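Local coordinates for protein D-glycerate 3-kinase (Cryptococcus neoformans var. grubii serotype A, PDB 6CKG) that probably phosphorylates D-glycerate at its 3-hydroxyl with ATP, as a P-loop kinase would, at residues L29-L32 and A33-R36; R236-E239 and V240-Q244; L256-V259 and W260-L264. All blocks are in the same frame, centred on the assembly; numbering follows the deposited sequence. Where two conformers were deposited one is given.

Contact 1: L29-L32 and A33-R36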
# COMPACT_ATOMS: atom_id res chain seq x y z
N LEU A 29 11.32 4.66 -15.76
CA LEU A 29 11.56 5.23 -17.08
C LEU A 29 11.41 4.19 -18.19
O LEU A 29 10.86 4.48 -19.26
CB LEU A 29 12.96 5.86 -17.14
CG LEU A 29 13.14 7.14 -16.33
CD1 LEU A 29 14.61 7.41 -16.06
CD2 LEU A 29 12.51 8.29 -17.08
N SER A 30 11.91 2.97 -17.95
CA SER A 30 11.79 1.92 -18.95
C SER A 30 10.33 1.48 -19.11
O SER A 30 9.86 1.26 -20.23
CB SER A 30 12.69 0.73 -18.56
OG SER A 30 12.15 -0.50 -18.99
N GLN A 31 9.61 1.35 -17.99
CA GLN A 31 8.19 0.99 -18.06
C GLN A 31 7.38 2.08 -18.74
O GLN A 31 6.43 1.79 -19.48
CB GLN A 31 7.66 0.73 -16.65
CG GLN A 31 8.17 -0.58 -16.01
CD GLN A 31 7.67 -1.80 -16.74
OE1 GLN A 31 6.54 -1.82 -17.23
NE2 GLN A 31 8.51 -2.84 -16.82
N LEU A 32 7.72 3.35 -18.49
CA LEU A 32 7.03 4.45 -19.17
C LEU A 32 7.24 4.37 -20.68
O LEU A 32 6.30 4.58 -21.45
CB LEU A 32 7.50 5.80 -18.63
CG LEU A 32 6.90 7.07 -19.27
CD1 LEU A 32 5.37 7.09 -19.13
CD2 LEU A 32 7.48 8.34 -18.66
N ALA A 33 8.47 4.07 -21.11
CA ALA A 33 8.73 3.98 -22.55
C ALA A 33 7.96 2.83 -23.19
O ALA A 33 7.43 2.97 -24.29
CB ALA A 33 10.24 3.83 -22.81
N ARG A 34 7.89 1.67 -22.51
CA ARG A 34 7.10 0.56 -23.03
C ARG A 34 5.62 0.93 -23.11
O ARG A 34 4.95 0.68 -24.12
CB ARG A 34 7.28 -0.67 -22.13
CG ARG A 34 6.49 -1.90 -22.57
CD ARG A 34 6.24 -2.87 -21.41
NE ARG A 34 5.80 -2.16 -20.20
CZ ARG A 34 4.60 -1.61 -20.05
NH1 ARG A 34 3.70 -1.69 -21.02
NH2 ARG A 34 4.30 -0.97 -18.92
N HIS A 35 5.09 1.52 -22.03
CA HIS A 35 3.72 2.01 -21.98
C HIS A 35 3.41 2.93 -23.16
O HIS A 35 2.39 2.77 -23.83
CB HIS A 35 3.54 2.73 -20.64
CG HIS A 35 2.17 3.28 -20.38
ND1 HIS A 35 1.05 2.48 -20.20
CD2 HIS A 35 1.75 4.55 -20.17
CE1 HIS A 35 0.01 3.24 -19.94
NE2 HIS A 35 0.40 4.50 -19.92
N ARG A 36 4.30 3.89 -23.43
CA ARG A 36 4.08 4.84 -24.52
C ARG A 36 4.18 4.17 -25.89
O ARG A 36 3.47 4.55 -26.83
CB ARG A 36 5.09 5.99 -24.42
CG ARG A 36 4.93 6.90 -23.21
CD ARG A 36 4.07 8.12 -23.53
NE ARG A 36 3.70 8.89 -22.34
CZ ARG A 36 4.47 9.84 -21.81
NH1 ARG A 36 5.65 10.12 -22.36
NH2 ARG A 36 4.07 10.51 -20.73
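NE and NH2 of Arg34 both donate to the single side-chain oxygen OE1 of Gln31, one turn back along the same helix. NH2 of Arg34 is 2.9 Å and NE 3.1 Å from OE1 of Gln31, and OE1 lies in the guanidinium plane. Seen from the amide the two donors differ: NH2 of Arg34 is moderately tilted from the carbonyl plane of Gln31, whereas NE stands 44° above it, so the oxygen is shared unevenly. Two bonds to one atom limit how the guanidinium can turn. The bends that bring the groups together lie at chi2 of Gln31 (-66°) and chi3 of Arg34 (45°), folding both chains to the same side.

On another side of the helix, CD1 of Leu32 sits over the centre of the Arg36 guanidinium, 3.9 Å from CZ. Here the leucine touches a flat face, while NH2 of Arg36 also forms a salt bridge with Asp175.

Beneath both pairs run the i to i+4 backbone bonds of an alpha helix, among them His35 N to Gln31 O at 2.9 Å and Arg36 N to Leu32 O at 2.9 Å. They set the spacing that lets residues three or four apart meet. His35 ties its NE2 to the carbonyl of Pro46, just before strand 48-53. Helix 19-38 packs on the start of that strand, where Leu48 is touched by Gln31, Leu32, Arg34 and His35, and Lys312 borders the Gln31-Arg34 pair beside strand 313-318.

Contact 2: R236-E239 and V240-Q244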
# COMPACT_ATOMS: atom_id res chain seq x y z
N ARG A 236 -11.28 -9.02 -1.43
CA ARG A 236 -11.80 -9.29 -2.77
C ARG A 236 -12.36 -8.03 -3.43
O ARG A 236 -12.34 -7.92 -4.66
CB ARG A 236 -12.87 -10.39 -2.69
CG ARG A 236 -12.29 -11.75 -2.31
CD ARG A 236 -13.33 -12.80 -1.91
NE ARG A 236 -12.73 -14.12 -1.66
CZ ARG A 236 -13.32 -15.10 -0.96
NH1 ARG A 236 -14.51 -14.91 -0.42
NH2 ARG A 236 -12.71 -16.27 -0.78
N GLN A 237 -12.85 -7.06 -2.64
CA GLN A 237 -13.37 -5.81 -3.20
C GLN A 237 -12.29 -4.89 -3.76
O GLN A 237 -12.63 -3.90 -4.42
CB GLN A 237 -14.18 -5.03 -2.15
CG GLN A 237 -15.32 -5.83 -1.51
CD GLN A 237 -16.09 -6.64 -2.54
OE1 GLN A 237 -16.02 -7.87 -2.56
NE2 GLN A 237 -16.81 -5.95 -3.42
N TYR A 238 -11.01 -5.17 -3.51
CA TYR A 238 -9.94 -4.30 -4.02
C TYR A 238 -9.46 -4.70 -5.41
O TYR A 238 -8.62 -3.98 -5.99
CB TYR A 238 -8.73 -4.30 -3.08
CG TYR A 238 -8.96 -3.62 -1.74
CD1 TYR A 238 -9.89 -4.13 -0.84
CD2 TYR A 238 -8.23 -2.50 -1.37
CE1 TYR A 238 -10.12 -3.51 0.39
CE2 TYR A 238 -8.44 -1.87 -0.15
CZ TYR A 238 -9.39 -2.39 0.73
OH TYR A 238 -9.61 -1.80 1.96
N GLU A 239 -9.95 -5.80 -5.97
CA GLU A 239 -9.36 -6.32 -7.20
C GLU A 239 -9.60 -5.39 -8.39
O GLU A 239 -8.74 -5.29 -9.27
CB GLU A 239 -9.89 -7.74 -7.46
CG GLU A 239 -9.12 -8.78 -6.60
CD GLU A 239 -9.69 -10.19 -6.66
OE1 GLU A 239 -10.89 -10.38 -6.36
OE2 GLU A 239 -8.92 -11.12 -6.99
N VAL A 240 -10.74 -4.70 -8.44
CA VAL A 240 -10.96 -3.71 -9.50
C VAL A 240 -9.90 -2.60 -9.42
O VAL A 240 -9.39 -2.13 -10.45
CB VAL A 240 -12.38 -3.13 -9.40
CG1 VAL A 240 -12.54 -1.89 -10.26
CG2 VAL A 240 -13.40 -4.19 -9.80
N LEU A 241 -9.55 -2.19 -8.20
CA LEU A 241 -8.52 -1.18 -7.98
C LEU A 241 -7.15 -1.69 -8.39
O LEU A 241 -6.38 -0.99 -9.07
CB LEU A 241 -8.51 -0.79 -6.51
CG LEU A 241 -8.49 0.63 -5.98
CD1 LEU A 241 -7.62 0.67 -4.71
CD2 LEU A 241 -8.03 1.66 -7.02
N TRP A 242 -6.80 -2.91 -7.96
CA TRP A 242 -5.50 -3.48 -8.33
C TRP A 242 -5.34 -3.56 -9.84
O TRP A 242 -4.23 -3.36 -10.37
CB TRP A 242 -5.32 -4.87 -7.73
CG TRP A 242 -5.32 -5.00 -6.22
CD1 TRP A 242 -5.49 -6.19 -5.53
CD2 TRP A 242 -5.10 -3.99 -5.22
NE1 TRP A 242 -5.40 -5.96 -4.17
CE2 TRP A 242 -5.18 -4.63 -3.95
CE3 TRP A 242 -4.86 -2.60 -5.26
CZ2 TRP A 242 -5.01 -3.95 -2.75
CZ3 TRP A 242 -4.71 -1.92 -4.05
CH2 TRP A 242 -4.80 -2.60 -2.82
N ASP A 243 -6.43 -3.87 -10.54
CA ASP A 243 -6.35 -4.06 -11.99
C ASP A 243 -6.06 -2.77 -12.75
O ASP A 243 -5.82 -2.84 -13.96
CB ASP A 243 -7.65 -4.68 -12.51
CG ASP A 243 -7.77 -6.17 -12.19
OD1 ASP A 243 -6.76 -6.81 -11.80
OD2 ASP A 243 -8.89 -6.72 -12.30
N GLN A 244 -6.12 -1.61 -12.10
CA GLN A 244 -5.76 -0.34 -12.71
C GLN A 244 -4.25 -0.09 -12.70
O GLN A 244 -3.79 0.85 -13.35
CB GLN A 244 -6.49 0.78 -11.98
CG GLN A 244 -8.00 0.73 -12.14
CD GLN A 244 -8.44 1.48 -13.38
OE1 GLN A 244 -8.14 1.08 -14.51
NE2 GLN A 244 -9.12 2.62 -13.19
O HOH W 1 -13.19 -5.34 -6.83
O HOH W 2 -11.69 -2.09 -6.12
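A chi1 of -69° in Tyr238 and of -62° in Trp242 sets each CG beside its own backbone N, and the two aromatic side chains, four residues apart, run side by side in the same direction. They meet where a type I beta turn, Arg236 to Glu239, leads from helix 225-236 into the short helix 239-242. CB of Tyr238 rests over the face of the six-membered ring of Trp242, 4.0 Å from its centroid, a CH-pi contact; its nearest ring atom is CE2. The rings themselves meet obliquely, with planes 39° apart, and CD2 of Tyr238 comes within 3.7 Å of CH2 of Trp242.

The carbonyl oxygen of Tyr238 does two jobs. It accepts the backbone N-H of Trp242 at 2.9 Å, almost in line with its C=O bond, and it also lies over one face of the indole, nearer the rim than the centre. Asp243 N closes the next turn by bonding to Glu239 O.

Outside the pair, both polar ends are held: the hydroxyl of Tyr238 bonds with His116 ND1 and Gly114 N, and NE1 of Trp242 with the carbonyl of Phe186. Leu241 packs on Leu125 of helix 118-129 and on Phe179 of strand 176-180, joining the short helix to both elements.

Two waters stitch the turn to N-H groups early in the helix. One accepts from Val240 N at 3.0 Å and donates weakly to Gln237 O; the other donates to Gln237 O at 2.7 Å and accepts from Leu241 N at 3.0 Å.

Contact 3: L256-V259 and W260-L264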
# COMPACT_ATOMS: atom_id res chain seq x y z
N LEU A 256 10.00 -11.40 7.65
CA LEU A 256 8.88 -10.59 8.09
C LEU A 256 9.07 -10.06 9.51
O LEU A 256 8.40 -9.10 9.89
CB LEU A 256 7.59 -11.42 8.00
CG LEU A 256 6.33 -10.88 7.31
CD1 LEU A 256 6.62 -9.93 6.14
CD2 LEU A 256 5.48 -12.07 6.84
N SER A 257 9.99 -10.64 10.28
CA SER A 257 10.24 -10.14 11.63
C SER A 257 10.78 -8.72 11.63
O SER A 257 10.61 -8.00 12.63
CB SER A 257 11.22 -11.06 12.37
OG SER A 257 12.51 -10.97 11.80
N TYR A 258 11.41 -8.29 10.53
CA TYR A 258 11.94 -6.93 10.46
C TYR A 258 10.85 -5.89 10.68
O TYR A 258 11.13 -4.80 11.19
CB TYR A 258 12.63 -6.69 9.11
CG TYR A 258 13.81 -7.58 8.77
CD1 TYR A 258 14.30 -8.52 9.67
CD2 TYR A 258 14.44 -7.48 7.53
CE1 TYR A 258 15.38 -9.33 9.35
CE2 TYR A 258 15.52 -8.28 7.20
CZ TYR A 258 15.98 -9.20 8.11
OH TYR A 258 17.05 -10.00 7.78
N VAL A 259 9.61 -6.20 10.31
CA VAL A 259 8.56 -5.19 10.34
C VAL A 259 8.34 -4.68 11.75
O VAL A 259 8.18 -3.47 11.97
CB VAL A 259 7.26 -5.76 9.73
CG1 VAL A 259 6.15 -4.73 9.80
CG2 VAL A 259 7.49 -6.19 8.29
N TRP A 260 8.33 -5.58 12.74
CA TRP A 260 8.27 -5.17 14.14
C TRP A 260 9.44 -4.28 14.51
O TRP A 260 9.27 -3.22 15.12
CB TRP A 260 8.27 -6.40 15.06
CG TRP A 260 6.96 -7.08 15.29
CD1 TRP A 260 5.92 -6.65 16.06
CD2 TRP A 260 6.57 -8.37 14.78
NE1 TRP A 260 4.89 -7.57 16.05
CE2 TRP A 260 5.27 -8.63 15.27
CE3 TRP A 260 7.19 -9.31 13.95
CZ2 TRP A 260 4.58 -9.80 14.95
CZ3 TRP A 260 6.50 -10.47 13.64
CH2 TRP A 260 5.21 -10.71 14.14
N THR A 261 10.66 -4.72 14.17
CA THR A 261 11.86 -3.97 14.53
C THR A 261 11.85 -2.58 13.89
O THR A 261 12.12 -1.58 14.56
CB THR A 261 13.09 -4.76 14.10
OG1 THR A 261 13.07 -6.05 14.71
CG2 THR A 261 14.37 -4.01 14.50
N TRP A 262 11.53 -2.51 12.59
CA TRP A 262 11.49 -1.23 11.90
C TRP A 262 10.43 -0.30 12.49
O TRP A 262 10.68 0.89 12.71
CB TRP A 262 11.21 -1.45 10.41
CG TRP A 262 12.35 -2.04 9.65
CD1 TRP A 262 13.67 -1.98 9.97
CD2 TRP A 262 12.26 -2.78 8.43
NE1 TRP A 262 14.42 -2.64 9.02
CE2 TRP A 262 13.57 -3.13 8.06
CE3 TRP A 262 11.20 -3.17 7.60
CZ2 TRP A 262 13.86 -3.87 6.91
CZ3 TRP A 262 11.48 -3.91 6.46
CH2 TRP A 262 12.80 -4.25 6.13
N ARG A 263 9.23 -0.83 12.76
CA ARG A 263 8.17 0.03 13.28
C ARG A 263 8.50 0.54 14.67
O ARG A 263 8.09 1.65 15.04
CB ARG A 263 6.84 -0.72 13.27
CG ARG A 263 5.63 0.18 13.56
CD ARG A 263 5.55 1.34 12.57
NE ARG A 263 4.43 2.24 12.86
CZ ARG A 263 4.47 3.21 13.77
NH1 ARG A 263 5.56 3.40 14.49
NH2 ARG A 263 3.41 3.98 13.96
N LEU A 264 9.22 -0.25 15.47
CA LEU A 264 9.72 0.25 16.75
C LEU A 264 10.74 1.36 16.56
O LEU A 264 10.68 2.39 17.23
CB LEU A 264 10.32 -0.90 17.57
CG LEU A 264 9.37 -1.57 18.56
CD1 LEU A 264 10.08 -2.67 19.33
CD2 LEU A 264 8.79 -0.54 19.51
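Tyr258 and Trp262, four residues apart in the first turns of helix 258-273, form an offset edge-to-face pair: the tyrosine edge is directed to the indole face, with centroids 5.5 Å apart and planes at 64°. The CH-pi contact beside it is nearly vertical, since CB of Tyr258 stands 3.7 Å from the centroid of the six-membered ring of Trp262 and only 7° off its normal. A chi1 of -72° in Trp262 keeps CG beside its backbone N and lays the indole back over Tyr258.

Among the backbone bonds, Trp262 N to Tyr258 O is short, 2.7 Å, and close to straight; Arg263 N to Val259 O follows, while Trp260 N to Ser257 O is weak.

Partners elsewhere in the chain add to these contacts. NE1 of Trp262 donates to the carbonyl of Ile320, and its indole takes a cation-pi contact from Arg322; Arg263 forms a salt bridge with Glu267. Trp260 leaves on a different side of the helix and packs on Ile288 and Met292 of helix 281-298.

The rim of its six-membered ring meets Ser257, CE3 of Trp260 lying 3.9 Å from CA of Ser257, which is near the indole plane.

The three contacts follow one another along the chain without touching, at different places round the mixed sheet that includes strands 48-53, 176-180 and 247-253. Contact 1 and contact 2 have centres about 23 Å apart, with nearest atoms about 8 Å apart. Contacts 2 and 3 lie on opposite sides of the chain's centre, 27 Å between centres, while contacts 1 and 3 are the most distant at about 34 Å. The sheet links them: contact 1 touches strand 48-53, contact 2 strand 176-180 and contact 3 strand 247-253. Contact 3 also touches Pro55, in the loop following strand 48-53, whose sequence resembles a P-loop; part of that loop is not modelled.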